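Local atomic coordinates of diketoreductase (PDB entry 4E12), a protein that reduces dicarbonyl compounds using NADH, and probably also interconverts (3S)-3-hydroxyacyl-CoA and 3-oxoacyl-CoA. Residues A111-F117 with T133-K138; N151-M157 with G178-L184; P215-D219 with G279-Y283; D237-T242 with K271-A275. All blocks are in the same frame, centred on the assembly; numbering follows the deposited sequence.

Contact 1: A111-F117 with T133-K138; sequences APAKTIF and TGRGDK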
loop_
_atom_site.group_PDB
_atom_site.type_symbol
_atom_site.label_atom_id
_atom_site.label_comp_id
_atom_site.label_asym_id
_atom_site.label_seq_id
_atom_site.Cartn_x
_atom_site.Cartn_y
_atom_site.Cartn_z
ATOM N N ALA A 111 -20.953 30.853 19.238
ATOM C CA ALA A 111 -21.822 29.698 19.121
ATOM C C ALA A 111 -22.514 29.347 20.429
ATOM O O ALA A 111 -21.930 29.471 21.511
ATOM C CB ALA A 111 -21.041 28.494 18.601
ATOM N N PRO A 112 -23.784 28.917 20.350
ATOM C CA PRO A 112 -24.462 28.534 21.587
ATOM C C PRO A 112 -23.709 27.383 22.268
ATOM O O PRO A 112 -22.963 26.644 21.619
ATOM C CB PRO A 112 -25.858 28.122 21.111
ATOM C CG PRO A 112 -25.671 27.718 19.685
ATOM C CD PRO A 112 -24.590 28.614 19.154
ATOM N N ALA A 113 -23.882 27.244 23.577
ATOM C CA ALA A 113 -23.107 26.278 24.346
ATOM C C ALA A 113 -23.232 24.849 23.807
ATOM O O ALA A 113 -22.340 24.021 24.014
ATOM C CB ALA A 113 -23.507 26.332 25.813
ATOM N N LYS A 114 -24.330 24.567 23.114
ATOM C CA LYS A 114 -24.622 23.214 22.644
ATOM C C LYS A 114 -23.726 22.776 21.488
ATOM O O LYS A 114 -23.585 21.575 21.234
ATOM C CB LYS A 114 -26.071 23.114 22.183
ATOM C CG LYS A 114 -26.409 24.060 21.049
ATOM C CD LYS A 114 -27.747 23.693 20.418
ATOM C CE LYS A 114 -28.043 24.625 19.256
ATOM N NZ LYS A 114 -29.346 24.291 18.609
ATOM N N THR A 115 -23.140 23.749 20.793
ATOM C CA THR A 115 -22.476 23.515 19.510
ATOM C C THR A 115 -21.215 22.650 19.567
ATOM O O THR A 115 -20.254 22.944 20.284
ATOM C CB THR A 115 -22.183 24.846 18.767
ATOM O OG1 THR A 115 -23.422 25.544 18.559
ATOM C CG2 THR A 115 -21.554 24.578 17.399
ATOM N N ILE A 116 -21.225 21.580 18.775
ATOM C CA ILE A 116 -20.032 20.760 18.589
ATOM C C ILE A 116 -19.175 21.376 17.494
ATOM O O ILE A 116 -19.700 21.806 16.462
ATOM C CB ILE A 116 -20.413 19.335 18.176
ATOM C CG1 ILE A 116 -21.259 18.702 19.281
ATOM C CG2 ILE A 116 -19.157 18.529 17.844
ATOM C CD1 ILE A 116 -21.849 17.354 18.946
ATOM N N PHE A 117 -17.868 21.449 17.729
ATOM C CA PHE A 117 -16.944 21.963 16.721
ATOM C C PHE A 117 -16.149 20.808 16.119
ATOM O O PHE A 117 -15.532 20.022 16.843
ATOM C CB PHE A 117 -15.926 22.944 17.317
ATOM C CG PHE A 117 -16.519 24.218 17.871
ATOM C CD1 PHE A 117 -17.826 24.597 17.583
ATOM C CD2 PHE A 117 -15.753 25.039 18.686
ATOM C CE1 PHE A 117 -18.363 25.778 18.098
ATOM C CE2 PHE A 117 -16.282 26.225 19.210
ATOM C CZ PHE A 117 -17.585 26.592 18.915
ATOM N N THR A 133 -10.883 26.995 21.212
ATOM C CA THR A 133 -12.313 26.745 21.129
ATOM C C THR A 133 -13.038 27.226 22.372
ATOM O O THR A 133 -14.117 27.812 22.275
ATOM C CB THR A 133 -12.655 25.259 20.927
ATOM O OG1 THR A 133 -12.300 24.512 22.096
ATOM C CG2 THR A 133 -11.925 24.704 19.718
ATOM N N GLY A 134 -12.454 26.968 23.536
ATOM C CA GLY A 134 -13.135 27.280 24.777
ATOM C C GLY A 134 -14.118 26.198 25.158
ATOM O O GLY A 134 -14.849 26.316 26.145
ATOM N N ARG A 135 -14.162 25.147 24.344
ATOM C CA ARG A 135 -14.989 23.990 24.640
ATOM C C ARG A 135 -14.303 22.690 24.219
ATOM O O ARG A 135 -14.742 22.013 23.288
ATOM C CB ARG A 135 -16.382 24.131 24.016
ATOM C CG ARG A 135 -16.423 24.266 22.498
ATOM C CD ARG A 135 -17.864 24.507 22.018
ATOM N NE ARG A 135 -18.333 25.850 22.363
ATOM C CZ ARG A 135 -19.545 26.327 22.095
ATOM N NH1 ARG A 135 -20.437 25.576 21.473
ATOM N NH2 ARG A 135 -19.869 27.567 22.449
ATOM N N GLY A 136 -13.224 22.346 24.913
ATOM C CA GLY A 136 -12.484 21.140 24.585
ATOM C C GLY A 136 -13.288 19.851 24.617
ATOM O O GLY A 136 -12.948 18.888 23.925
ATOM N N ASP A 137 -14.344 19.804 25.420
ATOM C CA ASP A 137 -15.167 18.600 25.502
ATOM C C ASP A 137 -16.036 18.441 24.256
ATOM O O ASP A 137 -16.624 17.378 24.024
ATOM C CB ASP A 137 -16.057 18.626 26.747
ATOM C CG ASP A 137 -16.958 19.844 26.791
ATOM O OD1 ASP A 137 -16.436 20.982 26.731
ATOM O OD2 ASP A 137 -18.190 19.659 26.864
ATOM N N LYS A 138 -16.106 19.497 23.451
ATOM C CA LYS A 138 -16.978 19.506 22.285
ATOM C C LYS A 138 -16.215 19.761 20.993
ATOM O O LYS A 138 -16.819 20.163 19.996
ATOM C CB LYS A 138 -18.077 20.566 22.450
ATOM C CG LYS A 138 -19.081 20.282 23.562
ATOM C CD LYS A 138 -20.106 21.394 23.644
ATOM C CE LYS A 138 -21.228 21.069 24.620
ATOM N NZ LYS A 138 -22.056 19.927 24.149
#
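The guanidinium of Arg135 lies nearly parallel to the Phe117 ring but offset, over its CZ rim, the two planes 10° apart, while its edge is turned to a row of backbone carbonyls. Phe117 CZ meets Arg135 NE at 3.6 Å, and the CD methylene of Arg135 sits over the same face in a CH-pi contact, 3.8 Å from the centroid of the Phe117 ring. The side chain leaves its backbone with CG wedged between N and the carbonyl carbon (chi1 60°) and bends again at chi3 (72°), which lays the planar end along the ring. Thr133 approaches that ring differently, its CB at the edge beside CD2.

Three carbonyls around the type I turn from Pro112 to Thr115 receive the arginine. Arg135 NH1 donates to Pro112 O at 2.7 Å and to Thr115 O at 2.9 Å, the latter in the carbonyl plane on a lone pair; Arg135 NH2 reaches Ala111 O at 3.0 Å from above the carbonyl plane. Pro112 O also closes the turn by accepting from Thr115 N, on the opposite face from NH1. Nearby, Phe117 N donates to Lys138 O at 2.8 Å, a backbone link where strands 116-119 and 139-144 begin to run parallel in the Rossmann-type sheet. Lys138 stretches its methylenes past Ala113 O, whereas the Lys114 amine turns to Asp85 and Asp87.

Arginine suits this place because its long flat end can stack and donate at once. Its positive charge is met here by carbonyl dipoles, which would tie the end of helix 97-110 to the loop after helix 126-133.

Contact 2: N151-M157 with G178-L184; sequences NNTAEVM and GMVPIEL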
loop_
_atom_site.group_PDB
_atom_site.type_symbol
_atom_site.label_atom_id
_atom_site.label_comp_id
_atom_site.label_asym_id
_atom_site.label_seq_id
_atom_site.Cartn_x
_atom_site.Cartn_y
_atom_site.Cartn_z
ATOM N N ASN A 151 -15.423 8.728 -2.274
ATOM C CA ASN A 151 -14.439 8.361 -1.254
ATOM C C ASN A 151 -15.031 8.792 0.071
ATOM O O ASN A 151 -14.681 9.847 0.609
ATOM C CB ASN A 151 -13.135 9.105 -1.510
ATOM C CG ASN A 151 -12.591 8.841 -2.894
ATOM O OD1 ASN A 151 -12.700 7.724 -3.410
ATOM N ND2 ASN A 151 -12.031 9.870 -3.520
ATOM N N ASN A 152 -15.952 7.979 0.576
ATOM C CA ASN A 152 -16.831 8.400 1.657
ATOM C C ASN A 152 -16.384 7.983 3.056
ATOM O O ASN A 152 -17.206 7.580 3.878
ATOM C CB ASN A 152 -18.266 7.939 1.404
ATOM C CG ASN A 152 -18.383 6.433 1.301
ATOM O OD1 ASN A 152 -17.482 5.754 0.801
ATOM N ND2 ASN A 152 -19.486 5.903 1.781
ATOM N N THR A 153 -15.094 8.077 3.348
ATOM C CA THR A 153 -14.656 7.903 4.725
ATOM C C THR A 153 -14.723 9.224 5.481
ATOM O O THR A 153 -14.542 10.297 4.898
ATOM C CB THR A 153 -13.229 7.357 4.813
ATOM O OG1 THR A 153 -12.343 8.220 4.091
ATOM C CG2 THR A 153 -13.166 5.948 4.248
ATOM N N ALA A 154 -15.031 9.135 6.768
ATOM C CA ALA A 154 -14.971 10.277 7.668
ATOM C C ALA A 154 -14.167 9.833 8.875
ATOM O O ALA A 154 -14.637 9.048 9.705
ATOM C CB ALA A 154 -16.369 10.736 8.080
ATOM N N GLU A 155 -12.925 10.300 8.945
ATOM C CA GLU A 155 -12.038 9.962 10.043
ATOM C C GLU A 155 -12.298 10.844 11.236
ATOM O O GLU A 155 -12.111 12.064 11.165
ATOM C CB GLU A 155 -10.587 10.098 9.603
ATOM C CG GLU A 155 -10.221 9.048 8.557
ATOM C CD GLU A 155 -8.847 9.256 7.931
ATOM O OE1 GLU A 155 -8.578 10.364 7.427
ATOM O OE2 GLU A 155 -8.037 8.307 7.942
ATOM N N VAL A 156 -12.722 10.214 12.324
ATOM C CA VAL A 156 -13.109 10.911 13.542
ATOM C C VAL A 156 -11.981 10.818 14.551
ATOM O O VAL A 156 -11.531 9.724 14.894
ATOM C CB VAL A 156 -14.372 10.291 14.170
ATOM C CG1 VAL A 156 -14.777 11.071 15.427
ATOM C CG2 VAL A 156 -15.512 10.282 13.154
ATOM N N MET A 157 -11.522 11.964 15.034
ATOM C CA MET A 157 -10.358 11.976 15.900
ATOM C C MET A 157 -10.443 13.144 16.876
ATOM O O MET A 157 -10.368 14.305 16.465
ATOM C CB MET A 157 -9.108 12.109 15.024
ATOM C CG MET A 157 -7.778 11.942 15.725
ATOM S SD MET A 157 -6.405 12.119 14.566
ATOM C CE MET A 157 -6.339 13.902 14.437
ATOM N N GLY A 178 -24.065 9.527 5.278
ATOM C CA GLY A 178 -23.628 8.582 4.269
ATOM C C GLY A 178 -22.138 8.292 4.239
ATOM O O GLY A 178 -21.637 7.777 3.244
ATOM N N MET A 179 -21.419 8.594 5.310
ATOM C CA MET A 179 -19.984 8.328 5.329
ATOM C C MET A 179 -19.732 7.031 6.075
ATOM O O MET A 179 -20.581 6.588 6.850
ATOM C CB MET A 179 -19.248 9.443 6.074
ATOM C CG MET A 179 -19.556 10.840 5.574
ATOM S SD MET A 179 -19.197 11.103 3.833
ATOM C CE MET A 179 -17.462 10.819 3.802
ATOM N N VAL A 180 -18.569 6.425 5.849
ATOM C CA VAL A 180 -18.124 5.317 6.679
ATOM C C VAL A 180 -17.250 5.923 7.762
ATOM O O VAL A 180 -16.173 6.435 7.461
ATOM C CB VAL A 180 -17.266 4.339 5.875
ATOM C CG1 VAL A 180 -16.691 3.266 6.794
ATOM C CG2 VAL A 180 -18.100 3.706 4.769
ATOM N N PRO A 181 -17.704 5.898 9.026
ATOM C CA PRO A 181 -16.901 6.475 10.103
ATOM C C PRO A 181 -15.664 5.638 10.353
ATOM O O PRO A 181 -15.737 4.424 10.540
ATOM C CB PRO A 181 -17.816 6.372 11.321
ATOM C CG PRO A 181 -19.169 6.285 10.759
ATOM C CD PRO A 181 -19.029 5.490 9.512
ATOM N N ILE A 182 -14.520 6.294 10.342
ATOM C CA ILE A 182 -13.270 5.630 10.645
ATOM C C ILE A 182 -12.906 6.150 12.007
ATOM O O ILE A 182 -12.559 7.329 12.153
ATOM C CB ILE A 182 -12.197 6.007 9.610
ATOM C CG1 ILE A 182 -12.638 5.544 8.218
ATOM C CG2 ILE A 182 -10.826 5.449 10.005
ATOM C CD1 ILE A 182 -12.902 4.079 8.137
ATOM N N GLU A 183 -13.024 5.294 13.022
ATOM C CA GLU A 183 -12.899 5.763 14.399
ATOM C C GLU A 183 -11.478 5.647 14.952
ATOM O O GLU A 183 -10.978 4.542 15.184
ATOM C CB GLU A 183 -13.925 5.050 15.298
ATOM C CG GLU A 183 -15.378 5.305 14.884
ATOM C CD GLU A 183 -16.411 4.569 15.744
ATOM O OE1 GLU A 183 -16.331 4.634 16.987
ATOM O OE2 GLU A 183 -17.308 3.921 15.172
ATOM N N LEU A 184 -10.814 6.791 15.136
ATOM C CA LEU A 184 -9.517 6.791 15.785
ATOM C C LEU A 184 -9.690 6.980 17.277
ATOM O O LEU A 184 -10.621 7.664 17.713
ATOM C CB LEU A 184 -8.577 7.851 15.222
ATOM C CG LEU A 184 -8.073 7.696 13.789
ATOM C CD1 LEU A 184 -9.171 7.980 12.773
ATOM C CD2 LEU A 184 -6.930 8.677 13.609
#
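With chi1 at 60°, Asn152 carries its amide between its own backbone N and carbonyl carbon, and from there ND2 reaches Gly178 O across the start of a parallel strand pair. Strands 153-158 and 180-183 are the two arms of a beta-alpha-beta unit, joined through helix 164-176. The bond from Asn152 ND2, 3.2 Å to Gly178 O, is nearly straight at 174° and lies in the amide plane. Gly178, with positive phi, is the C-prime residue of the Schellman motif that ends the helix, a conformation that suits glycine.

The ladder then alternates between the strands: Val180 N to Asn152 O, Ala154 N to Val180 O, Ile182 N to Ala154 O at 2.8 Å, Val156 N to Ile182 O, and Leu184 N to Val156 O. Pro181 fits the edge strand because its missing N-H falls on the side turned from this partner.

Thr153, Glu155, Val180 and Ile182 share one face, where Ile224 and Thr221 of the second subunit pack. Glu155 and Ile182 run side by side, CG of Glu155 to CB of Ile182 at 3.8 Å; the carboxylate continues to His143 ND1, a residue predicted to matter for catalysis, and to the amides of Val192 and Leu193. Such a grip would orient the histidine. On the other face the small Ala154 CB rests against Met179 CB at 3.7 Å. At the far end Met157 SD lies 3.6 Å from Leu184 CD2.

Contact 3: P215-D219 with G279-Y283; sequences PETID and GFYRY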
loop_
_atom_site.group_PDB
_atom_site.type_symbol
_atom_site.label_atom_id
_atom_site.label_comp_id
_atom_site.label_asym_id
_atom_site.label_seq_id
_atom_site.Cartn_x
_atom_site.Cartn_y
_atom_site.Cartn_z
ATOM N N PRO A 215 8.475 3.692 -13.423
ATOM C CA PRO A 215 7.128 3.701 -12.822
ATOM C C PRO A 215 6.228 2.539 -13.182
ATOM O O PRO A 215 5.514 2.016 -12.326
ATOM C CB PRO A 215 6.515 5.015 -13.325
ATOM C CG PRO A 215 7.662 5.881 -13.577
ATOM C CD PRO A 215 8.747 4.957 -14.127
ATOM N N GLU A 216 6.239 2.156 -14.451
ATOM C CA GLU A 216 5.429 1.045 -14.919
ATOM C C GLU A 216 5.798 -0.232 -14.173
ATOM O O GLU A 216 4.931 -1.013 -13.783
ATOM C CB GLU A 216 5.602 0.855 -16.440
ATOM C CG GLU A 216 5.126 2.042 -17.289
ATOM C CD GLU A 216 6.034 3.282 -17.228
ATOM O OE1 GLU A 216 7.137 3.222 -16.636
ATOM O OE2 GLU A 216 5.629 4.332 -17.780
ATOM N N THR A 217 7.094 -0.450 -13.966
ATOM C CA THR A 217 7.532 -1.654 -13.299
ATOM C C THR A 217 7.123 -1.648 -11.821
ATOM O O THR A 217 6.700 -2.666 -11.266
ATOM C CB THR A 217 9.052 -1.776 -13.410
ATOM O OG1 THR A 217 9.395 -1.871 -14.788
ATOM C CG2 THR A 217 9.551 -3.008 -12.702
ATOM N N ILE A 218 7.249 -0.498 -11.189
ATOM C CA ILE A 218 6.911 -0.376 -9.770
ATOM C C ILE A 218 5.407 -0.609 -9.604
ATOM O O ILE A 218 4.973 -1.368 -8.726
ATOM C CB ILE A 218 7.368 1.006 -9.247
ATOM C CG1 ILE A 218 8.891 1.123 -9.424
ATOM C CG2 ILE A 218 6.934 1.219 -7.814
ATOM C CD1 ILE A 218 9.472 2.476 -9.103
ATOM N N ASP A 219 4.610 0.014 -10.472
ATOM C CA ASP A 219 3.167 -0.149 -10.391
ATOM C C ASP A 219 2.709 -1.582 -10.644
ATOM O O ASP A 219 1.877 -2.087 -9.887
ATOM C CB ASP A 219 2.424 0.811 -11.320
ATOM C CG ASP A 219 2.419 2.244 -10.805
ATOM O OD1 ASP A 219 2.941 2.499 -9.698
ATOM O OD2 ASP A 219 1.873 3.120 -11.504
ATOM N N GLY A 279 0.227 12.506 -16.487
ATOM C CA GLY A 279 1.219 12.634 -15.436
ATOM C C GLY A 279 2.319 11.604 -15.635
ATOM O O GLY A 279 2.984 11.596 -16.675
ATOM N N PHE A 280 2.520 10.721 -14.666
ATOM C CA PHE A 280 3.339 9.547 -14.926
ATOM C C PHE A 280 2.772 8.739 -16.099
ATOM O O PHE A 280 3.521 8.120 -16.860
ATOM C CB PHE A 280 3.446 8.691 -13.669
ATOM C CG PHE A 280 4.322 9.293 -12.637
ATOM C CD1 PHE A 280 5.704 9.177 -12.750
ATOM C CD2 PHE A 280 3.786 9.980 -11.558
ATOM C CE1 PHE A 280 6.532 9.739 -11.799
ATOM C CE2 PHE A 280 4.601 10.543 -10.605
ATOM C CZ PHE A 280 5.983 10.424 -10.722
ATOM N N TYR A 281 1.451 8.740 -16.244
ATOM C CA TYR A 281 0.805 8.078 -17.382
ATOM C C TYR A 281 0.081 9.084 -18.248
ATOM O O TYR A 281 -0.219 10.194 -17.805
ATOM C CB TYR A 281 -0.202 7.025 -16.918
ATOM C CG TYR A 281 0.430 5.895 -16.159
ATOM C CD1 TYR A 281 0.902 4.748 -16.821
ATOM C CD2 TYR A 281 0.565 5.963 -14.775
ATOM C CE1 TYR A 281 1.490 3.698 -16.101
ATOM C CE2 TYR A 281 1.148 4.934 -14.054
ATOM C CZ TYR A 281 1.608 3.804 -14.714
ATOM O OH TYR A 281 2.177 2.800 -13.964
ATOM N N ARG A 282 -0.205 8.687 -19.487
ATOM C CA ARG A 282 -0.957 9.526 -20.412
ATOM C C ARG A 282 -2.398 9.027 -20.411
ATOM O O ARG A 282 -2.641 7.824 -20.504
ATOM C CB ARG A 282 -0.349 9.442 -21.819
ATOM C CG ARG A 282 -0.907 10.458 -22.798
ATOM C CD ARG A 282 -0.107 10.474 -24.093
ATOM N NE ARG A 282 -0.491 11.593 -24.949
ATOM C CZ ARG A 282 0.044 11.844 -26.140
ATOM N NH1 ARG A 282 0.992 11.053 -26.627
ATOM N NH2 ARG A 282 -0.365 12.888 -26.848
ATOM N N TYR A 283 -3.350 9.943 -20.269
ATOM C CA TYR A 283 -4.760 9.574 -20.147
ATOM C C TYR A 283 -5.555 10.028 -21.371
ATOM O O TYR A 283 -4.970 10.728 -22.233
ATOM C CB TYR A 283 -5.353 10.152 -18.850
ATOM C CG TYR A 283 -4.628 9.619 -17.645
ATOM C CD1 TYR A 283 -3.573 10.331 -17.060
ATOM C CD2 TYR A 283 -4.987 8.392 -17.093
ATOM C CE1 TYR A 283 -2.889 9.825 -15.953
ATOM C CE2 TYR A 283 -4.316 7.878 -15.989
ATOM C CZ TYR A 283 -3.271 8.602 -15.424
ATOM O OH TYR A 283 -2.628 8.083 -14.337
#
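The first turn of helix 215-226, in the all-helical C-terminal domain, meets the C-terminal tail here, chiefly through Asp219 and Tyr281. These two side chains come from opposite directions, and Tyr281 OH donates to Asp219 OD2 over a very short 2.5 Å. The carboxylate oxygen lies in the plane of the tyrosine ring, at its edge, with the carboxylate itself turned 25° from that plane. Tyr281 sets CG anti to its carbonyl carbon (chi1 -63°), extending the ring toward the helix; its length lets a tail residue reach a short acid.

Glu216 slides past the ring, bent at chi2 (73°), its CG 4.2 Å from Tyr281 CE1. Pro215, well suited to a helix's first turn where no N-H is owed to the helix, sets CG 3.9 Å from Phe280 CD1, the two side chains crossing at about a right angle.

Asp219 has further partners: OD1 accepts from Phe233 N and OD2 weakly from Glu234 N, so the carboxylate also engages the start of helix 232-239. Phe280 sinks among Leu208 of helix 193-209, Phe236 of helix 232-239 and Phe258 and Leu262 of helix 253-267, while Ile218 packs on Leu196 of the second subunit.

Contact 4: D237-T242 with K271-A275; sequences DIVGLT and KLGLA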
loop_
_atom_site.group_PDB
_atom_site.type_symbol
_atom_site.label_atom_id
_atom_site.label_comp_id
_atom_site.label_asym_id
_atom_site.label_seq_id
_atom_site.Cartn_x
_atom_site.Cartn_y
_atom_site.Cartn_z
ATOM N N ASP A 237 -0.770 10.229 -9.859
ATOM C CA ASP A 237 -1.537 10.969 -10.870
ATOM C C ASP A 237 -2.907 11.414 -10.338
ATOM O O ASP A 237 -3.368 12.515 -10.634
ATOM C CB ASP A 237 -1.707 10.172 -12.166
ATOM C CG ASP A 237 -0.431 10.092 -12.991
ATOM O OD1 ASP A 237 0.522 10.847 -12.723
ATOM O OD2 ASP A 237 -0.388 9.273 -13.932
ATOM N N ILE A 238 -3.553 10.559 -9.561
ATOM C CA ILE A 238 -4.853 10.870 -8.986
ATOM C C ILE A 238 -4.761 11.948 -7.914
ATOM O O ILE A 238 -5.570 12.880 -7.897
ATOM C CB ILE A 238 -5.501 9.593 -8.423
ATOM C CG1 ILE A 238 -5.818 8.656 -9.585
ATOM C CG2 ILE A 238 -6.720 9.943 -7.593
ATOM C CD1 ILE A 238 -6.222 7.291 -9.191
ATOM N N VAL A 239 -3.780 11.821 -7.030
ATOM C CA VAL A 239 -3.498 12.842 -6.028
ATOM C C VAL A 239 -3.292 14.186 -6.713
ATOM O O VAL A 239 -3.809 15.216 -6.269
ATOM C CB VAL A 239 -2.211 12.504 -5.228
ATOM C CG1 VAL A 239 -1.880 13.619 -4.236
ATOM C CG2 VAL A 239 -2.392 11.198 -4.483
ATOM N N GLY A 240 -2.543 14.165 -7.809
ATOM C CA GLY A 240 -2.155 15.401 -8.447
ATOM C C GLY A 240 -0.690 15.616 -8.180
ATOM O O GLY A 240 -0.243 15.512 -7.031
ATOM N N LEU A 241 0.071 15.878 -9.224
ATOM C CA LEU A 241 1.507 15.969 -9.035
ATOM C C LEU A 241 1.920 17.306 -8.442
ATOM O O LEU A 241 2.933 17.396 -7.739
ATOM C CB LEU A 241 2.239 15.639 -10.328
ATOM C CG LEU A 241 1.936 14.277 -10.963
ATOM C CD1 LEU A 241 2.922 14.083 -12.129
ATOM C CD2 LEU A 241 2.056 13.147 -9.930
ATOM N N THR A 242 1.135 18.351 -8.681
ATOM C CA THR A 242 1.442 19.618 -8.040
ATOM C C THR A 242 1.306 19.420 -6.526
ATOM O O THR A 242 2.136 19.882 -5.738
ATOM C CB THR A 242 0.512 20.785 -8.511
ATOM O OG1 THR A 242 -0.794 20.621 -7.954
ATOM C CG2 THR A 242 0.380 20.776 -10.020
ATOM N N LYS A 271 2.775 18.389 -17.013
ATOM C CA LYS A 271 2.244 17.035 -16.815
ATOM C C LYS A 271 1.902 16.848 -15.345
ATOM O O LYS A 271 2.747 16.405 -14.563
ATOM C CB LYS A 271 3.281 15.986 -17.251
ATOM C CG LYS A 271 3.615 16.049 -18.735
ATOM C CD LYS A 271 4.650 14.995 -19.124
ATOM C CE LYS A 271 4.966 15.037 -20.617
ATOM N NZ LYS A 271 5.942 13.970 -21.006
ATOM N N LEU A 272 0.671 17.190 -14.964
ATOM C CA LEU A 272 0.312 17.264 -13.551
ATOM C C LEU A 272 -0.508 16.072 -13.076
ATOM O O LEU A 272 -0.894 15.990 -11.903
ATOM C CB LEU A 272 -0.435 18.568 -13.273
ATOM C CG LEU A 272 0.307 19.847 -13.643
ATOM C CD1 LEU A 272 -0.517 21.051 -13.230
ATOM C CD2 LEU A 272 1.649 19.868 -12.937
ATOM N N GLY A 273 -0.767 15.141 -13.983
ATOM C CA GLY A 273 -1.522 13.971 -13.608
ATOM C C GLY A 273 -2.895 13.920 -14.238
ATOM O O GLY A 273 -3.090 14.351 -15.377
ATOM N N LEU A 274 -3.846 13.396 -13.479
ATOM C CA LEU A 274 -5.203 13.157 -13.938
ATOM C C LEU A 274 -5.838 14.456 -14.448
ATOM O O LEU A 274 -6.466 14.479 -15.510
ATOM C CB LEU A 274 -6.000 12.573 -12.772
ATOM C CG LEU A 274 -7.155 11.632 -13.070
ATOM C CD1 LEU A 274 -6.649 10.497 -13.953
ATOM C CD2 LEU A 274 -7.692 11.094 -11.751
ATOM N N ALA A 275 -5.627 15.539 -13.708
ATOM C CA ALA A 275 -6.188 16.848 -14.046
ATOM C C ALA A 275 -5.853 17.328 -15.449
ATOM O O ALA A 275 -6.726 17.840 -16.156
ATOM C CB ALA A 275 -5.744 17.893 -13.029
HETATM O O HOH W 1 -5.529 14.837 -10.336
#
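Leu241 with Leu272 and Asp237 with Leu274 are the two backbone-bonded pairs that join the junction of helices 232-239 and 241-249 to the loop after helix 253-267, within the helical C-terminal domain. Leu241 N, at the opening of the second helix, donates to Leu272 O at 2.8 Å (169°). Leu274 N donates to Asp237 O at 3.0 Å and is equally straight, although it comes from above the carbonyl plane. Each bond thus gives a helix-end group a partner in the loop: an amide of a first turn and a carbonyl of a last one. One water adds a looser link, donating to Ile238 O and accepting a weak bond from Ala275 N.

Gly240 stands between the helices as N-cap of the second. Its positive phi, like that of Gly273, suits glycine; at Gly273 the position a side chain would take points at Asp237 O, which lies 3.8 Å from Gly273 CA.

The Asp237 carboxylate is held by the tail: OD1 accepts from Phe280 N, OD2 from Tyr281 N and from Tyr283 OH. Such a cluster of donors would be expected to stabilise its negative charge. Lys271 O, by contrast, is buried with no polar partner in the model, and the atom that meets it is Leu241 CD1 at 3.4 Å.

Apolar groups fill in around these bonds. Ile238 and Leu274 lie side by side, CG1 of Ile238 to CD2 of Leu274 at 3.8 Å. Thr242 turns its methyl anti to the carbonyl carbon, which sets Thr242 CG2 against both branches of Leu272, tightly packed at 3.3 Å from CD1 and from CD2.

How the contacts relate
Contacts 1 and 2 come in series in the NAD-binding domain, and contacts 3 and 4 follow in the helical C-terminal domain. Contacts 1 and 2, with centres 21 Å apart, both reach the mixed sheet: contact 1 at strands 116-119 and 139-144, contact 2 at the pair on one end of the sheet, 153-158 and the outermost strand 180-183. Contact 4 is nested within the chain loop closed by contact 3, their centres 11 Å apart, and the two touch directly through Asp237 with Phe280 and Tyr283. Contact 1 lies about 47 Å from contact 3, centre to centre, across the chain's middle. Contacts 2 and 3 both touch the second subunit, so the dimer interface draws on both domains.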